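Local atomic coordinates of GDSL-like Lipase/Acylhydrolase family protein (Neisseria meningitidis, PDB entry 4K7J), a protein that probably hydrolyses O-acetyl esters on peptidoglycan, as an esterase of the SGNH (GDSL) hydrolase family. Residues 28-33 and 320-325; 75-80 and 367-372; 236-241 and 275-280; 247-252 and 285-290. All blocks are in the same frame, centred on the assembly; numbering follows the deposited sequence. Where two conformers were deposited one is given.

Contact 1. Residues 28-33 and 320-325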
loop_
_atom_site.group_PDB
_atom_site.type_symbol
_atom_site.label_atom_id
_atom_site.label_comp_id
_atom_site.label_asym_id
_atom_site.label_seq_id
_atom_site.Cartn_x
_atom_site.Cartn_y
_atom_site.Cartn_z
ATOM N N LEU A 28 -10.932 -6.536 14.555
ATOM C CA LEU A 28 -9.890 -7.378 13.991
ATOM C C LEU A 28 -10.124 -8.853 14.347
ATOM O O LEU A 28 -10.194 -9.213 15.519
ATOM C CB LEU A 28 -8.516 -6.900 14.480
ATOM C CG LEU A 28 -7.269 -7.597 13.933
ATOM C CD1 LEU A 28 -7.228 -7.501 12.417
ATOM C CD2 LEU A 28 -6.003 -6.992 14.546
ATOM N N THR A 29 -10.249 -9.702 13.336
ATOM C CA THR A 29 -10.389 -11.134 13.570
ATOM C C THR A 29 -9.167 -11.843 13.024
ATOM O O THR A 29 -8.822 -11.683 11.851
ATOM C CB THR A 29 -11.647 -11.730 12.891
ATOM O OG1 THR A 29 -12.820 -11.048 13.349
ATOM C CG2 THR A 29 -11.768 -13.218 13.208
ATOM N N ASP A 30 -8.496 -12.618 13.873
ATOM C CA ASP A 30 -7.340 -13.381 13.412
ATOM C C ASP A 30 -7.698 -14.831 13.110
ATOM O O ASP A 30 -7.976 -15.598 14.021
ATOM C CB ASP A 30 -6.211 -13.321 14.438
ATOM C CG ASP A 30 -4.962 -14.042 13.972
ATOM O OD1 ASP A 30 -4.859 -14.359 12.766
ATOM O OD2 ASP A 30 -4.080 -14.290 14.821
ATOM N N TYR A 31 -7.670 -15.198 11.828
ATOM C CA TYR A 31 -7.963 -16.565 11.397
ATOM C C TYR A 31 -6.707 -17.410 11.286
ATOM O O TYR A 31 -6.751 -18.546 10.814
ATOM C CB TYR A 31 -8.693 -16.566 10.059
ATOM C CG TYR A 31 -10.063 -15.963 10.165
ATOM C CD1 TYR A 31 -11.073 -16.624 10.848
ATOM C CD2 TYR A 31 -10.338 -14.713 9.621
ATOM C CE1 TYR A 31 -12.338 -16.067 10.966
ATOM C CE2 TYR A 31 -11.597 -14.146 9.739
ATOM C CZ TYR A 31 -12.596 -14.836 10.404
ATOM O OH TYR A 31 -13.846 -14.280 10.534
ATOM N N GLY A 32 -5.583 -16.826 11.683
ATOM C CA GLY A 32 -4.331 -17.542 11.780
ATOM C C GLY A 32 -3.894 -17.585 13.233
ATOM O O GLY A 32 -4.721 -17.679 14.141
ATOM N N ASN A 33 -2.591 -17.496 13.453
ATOM C CA ASN A 33 -2.031 -17.606 14.790
ATOM C C ASN A 33 -0.956 -16.544 14.932
ATOM O O ASN A 33 0.236 -16.847 14.911
ATOM C CB ASN A 33 -1.436 -19.006 14.979
ATOM C CG ASN A 33 -1.124 -19.333 16.436
ATOM O OD1 ASN A 33 -1.368 -18.526 17.342
ATOM N ND2 ASN A 33 -0.584 -20.536 16.665
ATOM N N GLN A 320 -6.157 -18.161 6.208
ATOM C CA GLN A 320 -5.614 -17.953 7.556
ATOM C C GLN A 320 -4.966 -16.598 7.772
ATOM O O GLN A 320 -3.917 -16.494 8.413
ATOM C CB GLN A 320 -4.629 -19.065 7.928
ATOM C CG GLN A 320 -5.299 -20.433 8.038
ATOM C CD GLN A 320 -4.295 -21.568 8.093
ATOM O OE1 GLN A 320 -3.115 -21.357 8.369
ATOM N NE2 GLN A 320 -4.759 -22.780 7.816
ATOM N N THR A 321 -5.600 -15.558 7.250
ATOM C CA THR A 321 -5.081 -14.209 7.396
ATOM C C THR A 321 -5.832 -13.494 8.515
ATOM O O THR A 321 -6.719 -14.070 9.148
ATOM C CB THR A 321 -5.262 -13.412 6.089
ATOM O OG1 THR A 321 -6.577 -12.851 6.053
ATOM C CG2 THR A 321 -5.089 -14.327 4.890
ATOM N N MET A 322 -5.467 -12.244 8.768
ATOM C CA MET A 322 -6.259 -11.393 9.641
ATOM C C MET A 322 -7.304 -10.677 8.792
ATOM O O MET A 322 -7.125 -10.550 7.581
ATOM C CB MET A 322 -5.371 -10.385 10.352
ATOM C CG MET A 322 -4.461 -11.028 11.401
ATOM S SD MET A 322 -3.266 -9.856 12.056
ATOM C CE MET A 322 -2.184 -9.660 10.636
ATOM N N PHE A 323 -8.392 -10.245 9.428
ATOM C CA PHE A 323 -9.486 -9.549 8.758
ATOM C C PHE A 323 -9.945 -8.379 9.627
ATOM O O PHE A 323 -10.240 -8.557 10.804
ATOM C CB PHE A 323 -10.650 -10.511 8.495
ATOM C CG PHE A 323 -11.828 -9.876 7.802
ATOM C CD1 PHE A 323 -11.837 -9.714 6.422
ATOM C CD2 PHE A 323 -12.932 -9.454 8.528
ATOM C CE1 PHE A 323 -12.910 -9.138 5.785
ATOM C CE2 PHE A 323 -14.013 -8.876 7.894
ATOM C CZ PHE A 323 -14.003 -8.718 6.523
ATOM N N TRP A 324 -9.981 -7.178 9.054
ATOM C CA TRP A 324 -10.464 -6.011 9.767
ATOM C C TRP A 324 -11.699 -5.474 9.063
ATOM O O TRP A 324 -11.641 -5.106 7.893
ATOM C CB TRP A 324 -9.386 -4.942 9.819
ATOM C CG TRP A 324 -9.675 -3.813 10.745
ATOM C CD1 TRP A 324 -9.589 -3.825 12.106
ATOM C CD2 TRP A 324 -10.048 -2.476 10.381
ATOM N NE1 TRP A 324 -9.907 -2.591 12.612
ATOM C CE2 TRP A 324 -10.188 -1.743 11.573
ATOM C CE3 TRP A 324 -10.273 -1.831 9.160
ATOM C CZ2 TRP A 324 -10.548 -0.393 11.583
ATOM C CZ3 TRP A 324 -10.635 -0.495 9.171
ATOM C CH2 TRP A 324 -10.766 0.210 10.376
ATOM N N SER A 325 -12.819 -5.436 9.775
ATOM C CA SER A 325 -14.070 -4.992 9.167
ATOM C C SER A 325 -14.238 -3.489 9.248
ATOM O O SER A 325 -14.669 -2.950 10.278
ATOM C CB SER A 325 -15.283 -5.662 9.819
ATOM O OG SER A 325 -16.474 -5.086 9.302
HETATM O O HOH W 1 -3.214 -14.317 10.536
#
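T29 and F323 grip each other twice through the main chain: T29 N donates to F323 O at 2.8 Å, almost straight at 174°, and F323 N returns a bond to T29 O at 2.9 Å. The non-hydrogen-bonded pairs L28–W324 and D30–M322 flank them. Packing is dense on the face carrying L28, M322 and W324. With CG swung anti to the amide nitrogen (chi1 -176°), L28 rests CD1 against M322 CB (4.0 Å), while L28 CB lies 4.0 Å from W324 CD1. Helix 354-373 covers this face, with L371 on L28 and M322. Strand 28-30 thus adds an antiparallel edge to the otherwise parallel central sheet of the SGNH hydrolase fold. On the other face T29 CG2 lies over the rim of the Y31 ring, and F323 CB meets that ring's edge at CE2; the Y31 hydroxyl is bonded to R313 of helix 305-318. The pairing is less regular toward G32. There Y31 N reaches T321 O at 3.1 Å, tilted 29° from the carbonyl plane. D30 OD1 folds back into an Asx turn, accepting from G32 N (2.8 Å) from above the carboxylate plane. A water donates to both D30 OD1 and Q320 O, beside the exposed Q320, whose positive phi belongs to the Schellman motif ending helix 305-318.

Contact 2. Residues 75-80 and 367-372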
loop_
_atom_site.group_PDB
_atom_site.type_symbol
_atom_site.label_atom_id
_atom_site.label_comp_id
_atom_site.label_asym_id
_atom_site.label_seq_id
_atom_site.Cartn_x
_atom_site.Cartn_y
_atom_site.Cartn_z
ATOM N N LYS A 75 1.751 7.449 11.015
ATOM C CA LYS A 75 2.154 8.333 12.114
ATOM C C LYS A 75 1.923 7.687 13.474
ATOM O O LYS A 75 2.735 7.823 14.390
ATOM C CB LYS A 75 1.430 9.673 12.033
ATOM C CG LYS A 75 1.748 10.476 10.771
ATOM C CD LYS A 75 3.203 10.930 10.738
ATOM C CE LYS A 75 3.533 11.624 9.417
ATOM N NZ LYS A 75 2.511 12.675 9.124
ATOM N N ARG A 76 0.809 6.982 13.607
ATOM C CA ARG A 76 0.470 6.354 14.870
ATOM C C ARG A 76 1.449 5.237 15.224
ATOM O O ARG A 76 2.037 5.233 16.311
ATOM C CB ARG A 76 -0.950 5.806 14.815
ATOM C CG ARG A 76 -1.272 4.863 15.945
ATOM C CD ARG A 76 -1.659 5.599 17.213
ATOM N NE ARG A 76 -2.342 4.700 18.133
ATOM C CZ ARG A 76 -3.654 4.490 18.133
ATOM N NH1 ARG A 76 -4.446 5.113 17.259
ATOM N NH2 ARG A 76 -4.176 3.654 19.015
ATOM N N LEU A 77 1.635 4.294 14.308
ATOM C CA LEU A 77 2.501 3.146 14.596
ATOM C C LEU A 77 3.995 3.499 14.670
ATOM O O LEU A 77 4.772 2.776 15.302
ATOM C CB LEU A 77 2.271 2.010 13.596
ATOM C CG LEU A 77 0.832 1.506 13.453
ATOM C CD1 LEU A 77 0.807 0.350 12.479
ATOM C CD2 LEU A 77 0.202 1.103 14.802
ATOM N N GLN A 78 4.395 4.596 14.024
ATOM C CA GLN A 78 5.781 5.070 14.108
ATOM C C GLN A 78 6.092 5.675 15.482
ATOM O O GLN A 78 7.197 5.522 16.001
ATOM C CB GLN A 78 6.130 6.035 12.954
ATOM C CG GLN A 78 6.512 5.284 11.662
ATOM C CD GLN A 78 6.851 6.180 10.476
ATOM O OE1 GLN A 78 6.487 7.340 10.435
ATOM N NE2 GLN A 78 7.550 5.623 9.500
ATOM N N LYS A 79 5.109 6.347 16.072
ATOM C CA LYS A 79 5.241 6.849 17.437
ATOM C C LYS A 79 5.328 5.690 18.432
ATOM O O LYS A 79 6.131 5.701 19.359
ATOM C CB LYS A 79 4.054 7.760 17.780
ATOM C CG LYS A 79 4.172 9.141 17.169
ATOM C CD LYS A 79 5.380 9.878 17.772
ATOM C CE LYS A 79 5.472 11.323 17.294
ATOM N NZ LYS A 79 6.151 11.457 15.973
ATOM N N THR A 80 4.516 4.670 18.204
ATOM C CA THR A 80 4.460 3.520 19.082
ATOM C C THR A 80 5.715 2.647 19.002
ATOM O O THR A 80 6.216 2.181 20.025
ATOM C CB THR A 80 3.218 2.657 18.758
ATOM O OG1 THR A 80 2.026 3.440 18.937
ATOM C CG2 THR A 80 3.158 1.429 19.655
ATOM N N SER A 367 -6.545 -1.565 16.893
ATOM C CA SER A 367 -6.725 -3.009 16.779
ATOM C C SER A 367 -5.394 -3.780 16.716
ATOM O O SER A 367 -5.256 -4.852 17.311
ATOM C CB SER A 367 -7.599 -3.347 15.561
ATOM O OG SER A 367 -8.861 -2.677 15.611
ATOM N N LEU A 368 -4.410 -3.227 16.010
ATOM C CA LEU A 368 -3.138 -3.922 15.825
ATOM C C LEU A 368 -2.289 -3.865 17.089
ATOM O O LEU A 368 -1.642 -4.846 17.459
ATOM C CB LEU A 368 -2.364 -3.346 14.636
ATOM C CG LEU A 368 -3.001 -3.560 13.263
ATOM C CD1 LEU A 368 -2.300 -2.729 12.201
ATOM C CD2 LEU A 368 -2.983 -5.029 12.899
ATOM N N GLU A 369 -2.292 -2.715 17.754
ATOM C CA GLU A 369 -1.525 -2.573 18.988
ATOM C C GLU A 369 -2.070 -3.502 20.078
ATOM O O GLU A 369 -1.299 -4.081 20.855
ATOM C CB GLU A 369 -1.491 -1.111 19.450
ATOM C CG GLU A 369 -0.626 -0.210 18.565
ATOM C CD GLU A 369 -0.820 1.278 18.855
ATOM O OE1 GLU A 369 -1.534 1.621 19.825
ATOM O OE2 GLU A 369 -0.261 2.110 18.107
ATOM N N GLU A 370 -3.392 -3.665 20.109
ATOM C CA GLU A 370 -4.032 -4.580 21.051
ATOM C C GLU A 370 -3.545 -5.986 20.809
ATOM O O GLU A 370 -3.273 -6.735 21.751
ATOM C CB GLU A 370 -5.549 -4.583 20.872
ATOM C CG GLU A 370 -6.270 -3.368 21.403
ATOM C CD GLU A 370 -7.781 -3.534 21.340
ATOM O OE1 GLU A 370 -8.236 -4.669 21.083
ATOM O OE2 GLU A 370 -8.511 -2.535 21.537
ATOM N N LEU A 371 -3.452 -6.337 19.530
ATOM C CA LEU A 371 -3.114 -7.690 19.127
ATOM C C LEU A 371 -1.707 -8.008 19.583
ATOM O O LEU A 371 -1.425 -9.100 20.078
ATOM C CB LEU A 371 -3.232 -7.844 17.604
ATOM C CG LEU A 371 -2.866 -9.209 16.999
ATOM C CD1 LEU A 371 -3.755 -10.322 17.524
ATOM C CD2 LEU A 371 -2.930 -9.165 15.480
ATOM N N VAL A 372 -0.827 -7.032 19.416
ATOM C CA VAL A 372 0.567 -7.179 19.795
ATOM C C VAL A 372 0.684 -7.264 21.312
ATOM O O VAL A 372 1.394 -8.122 21.848
ATOM C CB VAL A 372 1.391 -6.002 19.253
ATOM C CG1 VAL A 372 2.731 -5.875 19.973
ATOM C CG2 VAL A 372 1.583 -6.165 17.758
#
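E369 sends its carboxylate from helix 354-373 to T80 and R76 of helix 68-81. The firm bond comes from T80, whose OG1 donates to E369 OE2 at 2.8 Å. That oxygen is met well above the carboxylate plane, 57° out of it. In E369, CG anti to the carbonyl carbon and an extended chain beyond it carry the acid to T80, which approaches from the opposite direction. The salt bridge with R76 is weaker and somewhat doubtful, since the arginine has two conformers. In the one described, R76 NE lies 3.3 Å from E369 OE2 and R76 NH2 lies 3.4 Å from E369 OE1, both weak hydrogen bonds within the salt bridge. Guanidinium and carboxylate planes stand 74° apart, far from a flat two-pronged pairing. The stronger partner of R76 is D366, one helix residue before S367, which takes NH2 in a salt bridge; NH1 makes a weak bond to E362 O. Helices 68-81 and 354-373 are neighbours in one helical layer of the alpha/beta/alpha fold. Their short segments run 30° from parallel with axes 11.6 Å apart, a spacing that long side chains bridge. Beneath the polar group, L77 CD2 comes within 3.5 Å of E369 OE2, so a methyl branch abuts the same oxygen that T80 binds. Deeper still, L77 CD1 and L368 CD1 make a loose apolar contact at 4.4 Å. Away from this interface S367 OG is satisfied by M363 O and W324 NE1.

Contact 3. Residues 236-241 and 275-280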
loop_
_atom_site.group_PDB
_atom_site.type_symbol
_atom_site.label_atom_id
_atom_site.label_comp_id
_atom_site.label_asym_id
_atom_site.label_seq_id
_atom_site.Cartn_x
_atom_site.Cartn_y
_atom_site.Cartn_z
ATOM N N ALA A 236 8.339 -10.116 -3.381
ATOM C CA ALA A 236 9.390 -10.745 -2.591
ATOM C C ALA A 236 10.467 -9.734 -2.201
ATOM O O ALA A 236 11.034 -9.818 -1.120
ATOM C CB ALA A 236 10.011 -11.932 -3.358
ATOM N N GLN A 237 10.722 -8.757 -3.069
ATOM C CA GLN A 237 11.829 -7.834 -2.844
ATOM C C GLN A 237 11.435 -6.556 -2.128
ATOM O O GLN A 237 12.273 -5.684 -1.972
ATOM C CB GLN A 237 12.520 -7.477 -4.167
ATOM C CG GLN A 237 13.244 -8.634 -4.803
ATOM C CD GLN A 237 13.839 -8.271 -6.140
ATOM O OE1 GLN A 237 14.986 -7.833 -6.222
ATOM N NE2 GLN A 237 13.061 -8.447 -7.201
ATOM N N THR A 238 10.173 -6.431 -1.713
ATOM C CA THR A 238 9.740 -5.247 -0.955
ATOM C C THR A 238 10.214 -5.351 0.483
ATOM O O THR A 238 10.362 -4.340 1.180
ATOM C CB THR A 238 8.202 -5.093 -0.895
ATOM O OG1 THR A 238 7.618 -6.281 -0.349
ATOM C CG2 THR A 238 7.613 -4.823 -2.267
ATOM N N GLY A 239 10.429 -6.583 0.934
ATOM C CA GLY A 239 10.793 -6.819 2.316
ATOM C C GLY A 239 9.621 -6.690 3.278
ATOM O O GLY A 239 9.831 -6.634 4.486
ATOM N N ALA A 240 8.395 -6.642 2.748
ATOM C CA ALA A 240 7.198 -6.457 3.577
ATOM C C ALA A 240 7.060 -7.536 4.647
ATOM O O ALA A 240 7.154 -8.729 4.360
ATOM C CB ALA A 240 5.944 -6.423 2.717
ATOM N N ASP A 241 6.812 -7.109 5.878
ATOM C CA ASP A 241 6.602 -8.045 6.974
ATOM C C ASP A 241 5.123 -8.198 7.293
ATOM O O ASP A 241 4.717 -9.156 7.953
ATOM C CB ASP A 241 7.376 -7.576 8.209
ATOM C CG ASP A 241 8.869 -7.538 7.958
ATOM O OD1 ASP A 241 9.421 -8.558 7.484
ATOM O OD2 ASP A 241 9.474 -6.482 8.184
ATOM N N ASP A 275 3.654 -17.635 -0.655
ATOM C CA ASP A 275 4.805 -18.242 -1.334
ATOM C C ASP A 275 5.925 -17.223 -1.503
ATOM O O ASP A 275 7.096 -17.542 -1.301
ATOM C CB ASP A 275 4.426 -18.787 -2.721
ATOM C CG ASP A 275 3.428 -19.940 -2.664
ATOM O OD1 ASP A 275 3.136 -20.454 -1.558
ATOM O OD2 ASP A 275 2.941 -20.337 -3.747
ATOM N N SER A 276 5.562 -15.993 -1.869
ATOM C CA SER A 276 6.558 -14.973 -2.191
ATOM C C SER A 276 7.185 -14.351 -0.952
ATOM O O SER A 276 8.344 -13.940 -0.981
ATOM C CB SER A 276 5.963 -13.876 -3.086
ATOM O OG SER A 276 5.463 -14.438 -4.286
ATOM N N LEU A 277 6.419 -14.277 0.131
ATOM C CA LEU A 277 6.916 -13.728 1.394
ATOM C C LEU A 277 6.485 -14.640 2.549
ATOM O O LEU A 277 5.490 -14.367 3.229
ATOM C CB LEU A 277 6.382 -12.308 1.616
ATOM C CG LEU A 277 6.863 -11.143 0.744
ATOM C CD1 LEU A 277 5.964 -9.935 0.981
ATOM C CD2 LEU A 277 8.309 -10.803 1.071
ATOM N N PRO A 278 7.231 -15.737 2.770
ATOM C CA PRO A 278 6.826 -16.763 3.741
ATOM C C PRO A 278 6.772 -16.259 5.183
ATOM O O PRO A 278 6.043 -16.825 5.993
ATOM C CB PRO A 278 7.910 -17.842 3.603
ATOM C CG PRO A 278 8.643 -17.520 2.339
ATOM C CD PRO A 278 8.531 -16.042 2.156
ATOM N N ALA A 279 7.519 -15.211 5.503
ATOM C CA ALA A 279 7.546 -14.712 6.872
ATOM C C ALA A 279 6.559 -13.561 7.123
ATOM O O ALA A 279 6.466 -13.059 8.246
ATOM C CB ALA A 279 8.970 -14.294 7.256
ATOM N N ALA A 280 5.822 -13.143 6.092
ATOM C CA ALA A 280 4.949 -11.977 6.234
ATOM C C ALA A 280 3.571 -12.310 6.808
ATOM O O ALA A 280 3.030 -13.384 6.566
ATOM C CB ALA A 280 4.796 -11.246 4.895
HETATM O O HOH W 2 8.426 -11.192 9.174
#
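In the beta-alpha-beta crossover that joins strands 242-246 and 281-286 through helix 259-276, the entrances to the two strands meet, with L277 set against A236 and A240. No direct hydrogen bond links the two segments; the contact is mostly methyl groups against carbonyl oxygens. L277, whose CB points toward the other segment, forks over the loop. Its branch CD2 lies 3.6 Å from A236 O, and its branch CD1 sits 3.9 Å from A240 CB. With chi1 at -70°, CG is anti to the carbonyl carbon, which turns both branches into the loop. On one flank A236 CB packs on S276 O (3.5 Å). On the other, A280 CB abuts A240 O (3.5 Å) and A280 CA makes a C-H...O contact with D241 O at 3.3 Å. Each segment also braces itself. A type I turn runs from L277 to A280, while T238 OG1 accepts from A240 N at 3.2 Å in an ST turn that spans G239, whose phi is positive (76°). The same hydroxyl is bonded to L235 O at the end of the preceding helix. A water ties the loop to the turn, donating to A279 O at 2.9 Å and, at longer range, to D241 OD1. The other carboxylate oxygen, D241 OD2, is held by K42 NZ and by R55 N. Helix 231-236 lies against S276 and L277, strand 53-60 lines T238 and A240, and the backbone of D241 bonds to G281 where the neighbouring strand begins.

Contact 4. Residues 247-252 and 285-290. With ACT (acetate ion), chain C.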
loop_
_atom_site.group_PDB
_atom_site.type_symbol
_atom_site.label_atom_id
_atom_site.label_comp_id
_atom_site.label_asym_id
_atom_site.label_seq_id
_atom_site.Cartn_x
_atom_site.Cartn_y
_atom_site.Cartn_z
ATOM N N TYR A 247 -9.185 -3.688 -0.718
ATOM C CA TYR A 247 -9.996 -3.544 -1.912
ATOM C C TYR A 247 -11.440 -3.835 -1.530
ATOM O O TYR A 247 -11.747 -3.999 -0.361
ATOM C CB TYR A 247 -9.544 -4.518 -3.002
ATOM C CG TYR A 247 -8.141 -4.286 -3.566
ATOM C CD1 TYR A 247 -7.932 -3.426 -4.637
ATOM C CD2 TYR A 247 -7.046 -4.972 -3.057
ATOM C CE1 TYR A 247 -6.669 -3.235 -5.170
ATOM C CE2 TYR A 247 -5.772 -4.795 -3.581
ATOM C CZ TYR A 247 -5.589 -3.927 -4.640
ATOM O OH TYR A 247 -4.327 -3.746 -5.165
ATOM N N GLY A 248 -12.331 -3.900 -2.508
ATOM C CA GLY A 248 -13.696 -4.306 -2.216
ATOM C C GLY A 248 -14.720 -3.302 -2.679
ATOM O O GLY A 248 -15.776 -3.673 -3.179
ATOM N N THR A 249 -14.396 -2.023 -2.527
ATOM C CA THR A 249 -15.319 -0.958 -2.910
ATOM C C THR A 249 -15.652 -0.983 -4.397
ATOM O O THR A 249 -16.812 -0.898 -4.781
ATOM C CB THR A 249 -14.759 0.413 -2.517
ATOM O OG1 THR A 249 -14.629 0.474 -1.090
ATOM C CG2 THR A 249 -15.673 1.530 -2.981
ATOM N N ASN A 250 -14.638 -1.117 -5.242
ATOM C CA ASN A 250 -14.891 -1.154 -6.677
ATOM C C ASN A 250 -15.490 -2.475 -7.155
ATOM O O ASN A 250 -16.379 -2.475 -8.012
ATOM C CB ASN A 250 -13.613 -0.800 -7.447
ATOM C CG ASN A 250 -13.117 0.605 -7.111
ATOM O OD1 ASN A 250 -13.788 1.582 -7.401
ATOM N ND2 ASN A 250 -11.952 0.701 -6.477
ATOM N N GLU A 251 -15.007 -3.593 -6.610
ATOM C CA GLU A 251 -15.617 -4.888 -6.910
ATOM C C GLU A 251 -17.121 -4.776 -6.643
ATOM O O GLU A 251 -17.938 -5.241 -7.432
ATOM C CB GLU A 251 -15.015 -6.005 -6.037
ATOM C CG GLU A 251 -13.585 -6.427 -6.388
ATOM C CD GLU A 251 -12.514 -5.582 -5.704
ATOM O OE1 GLU A 251 -12.836 -4.451 -5.301
ATOM O OE2 GLU A 251 -11.354 -6.055 -5.566
ATOM N N ALA A 252 -17.473 -4.123 -5.538
ATOM C CA ALA A 252 -18.876 -3.996 -5.126
ATOM C C ALA A 252 -19.746 -3.263 -6.134
ATOM O O ALA A 252 -20.957 -3.469 -6.170
ATOM C CB ALA A 252 -18.973 -3.311 -3.782
ATOM N N ILE A 285 -8.552 -6.016 4.575
ATOM C CA ILE A 285 -9.462 -4.968 5.009
ATOM C C ILE A 285 -10.800 -5.106 4.282
ATOM O O ILE A 285 -10.896 -4.835 3.087
ATOM C CB ILE A 285 -8.867 -3.578 4.769
ATOM C CG1 ILE A 285 -7.665 -3.370 5.694
ATOM C CG2 ILE A 285 -9.918 -2.500 5.040
ATOM C CD1 ILE A 285 -7.196 -1.937 5.773
ATOM N N GLY A 286 -11.821 -5.569 5.000
ATOM C CA GLY A 286 -13.145 -5.698 4.416
ATOM C C GLY A 286 -13.641 -4.340 3.962
ATOM O O GLY A 286 -13.372 -3.336 4.619
ATOM N N ALA A 287 -14.342 -4.299 2.833
ATOM C CA ALA A 287 -14.809 -3.036 2.281
ATOM C C ALA A 287 -15.671 -2.244 3.283
ATOM O O ALA A 287 -16.459 -2.834 4.034
ATOM C CB ALA A 287 -15.571 -3.281 0.998
ATOM N N PRO A 288 -15.518 -0.905 3.299
ATOM C CA PRO A 288 -16.413 -0.069 4.104
ATOM C C PRO A 288 -17.801 -0.077 3.494
ATOM O O PRO A 288 -17.953 -0.515 2.357
ATOM C CB PRO A 288 -15.804 1.334 3.964
ATOM C CG PRO A 288 -15.090 1.306 2.639
ATOM C CD PRO A 288 -14.539 -0.099 2.539
ATOM N N GLU A 289 -18.804 0.402 4.219
ATOM C CA GLU A 289 -20.094 0.595 3.588
ATOM C C GLU A 289 -19.954 1.698 2.549
ATOM O O GLU A 289 -19.339 2.728 2.807
ATOM C CB GLU A 289 -21.196 0.954 4.593
ATOM C CG GLU A 289 -22.552 1.181 3.909
ATOM C CD GLU A 289 -23.727 1.296 4.877
ATOM O OE1 GLU A 289 -23.832 2.317 5.590
ATOM O OE2 GLU A 289 -24.557 0.366 4.910
ATOM N N SER A 290 -20.514 1.456 1.369
ATOM C CA SER A 290 -20.647 2.460 0.329
ATOM C C SER A 290 -22.123 2.573 0.024
ATOM O O SER A 290 -22.897 1.671 0.353
ATOM C CB SER A 290 -19.917 2.034 -0.952
ATOM O OG SER A 290 -18.517 1.984 -0.746
HETATM C C ACT C . -12.179 4.004 -5.384
HETATM O O ACT C . -12.591 4.981 -6.076
HETATM O OXT ACT C . -11.145 3.405 -5.779
HETATM C CH3 ACT C . -12.869 3.580 -4.125
HETATM O O HOH W 3 -9.409 -5.944 0.847
HETATM O O HOH W 4 -16.983 -0.094 -0.185
#
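T249 sets its two branches against P288 and S290. At chi1 -63° its methyl CG2 is anti to the backbone N and its hydroxyl sits beside that N. OG1 of T249 lies 3.7 Å from P288 CD, the two side chains crossing at about a right angle, while T249 CG2 lies 3.6 Å from S290 OG. The same staggering in S290 turns its hydroxyl inward, so that one water can join three groups: it lies 2.6 Å from T249 OG1, donates to P288 O at 2.8 Å and donates to S290 OG at 2.6 Å. T249 OG1 is further bonded to H63 NE2. Beside T249, A287 CB packs on G248 C at 3.8 Å; G248 has phi 125°, a backbone shape few residues but glycine adopt. This Gly-Thr-Asn stretch follows strand 242-246 at the place of the glycine-asparagine block of SGNH hydrolases. N250 departs from the contact: its CG, anti to the carbonyl carbon, aims the amide at a bound acetate, and N250 ND2 meets acetate OXT at 2.9 Å and 172°. S62 N and G218 N also bind this ion, consistent with an oxyanion hole completed by N250, although the acetate probably comes from the crystallisation liquor; H351 NE2 bonds it too. The acetate methyl rests near T249 CG2. Y247 turns away from the other segment, its hydroxyl bonded to W224, while a second water links Y247 N to I285 O.

Contact 4 is fully buried and borders the acetate site; contacts 1, 2 and 3 are only partly buried. Contacts 1 and 4 share the central sheet, where strands 322-325 and 281-286 are neighbours and W324 O meets G286 N. Contact 1 also touches contact 2, through M322 SD and L371 CD2. Contact 3 touches none of the others, yet helix 259-276 runs from the side of contact 4's first segment to contact 3, and strand 281-286 returns to its second. Chemistry follows place: paired backbones at the sheet edge, charged groups between outer helices, methyls on carbonyls at strand entrances, and water-bridged polar groups and small side chains in contact 4.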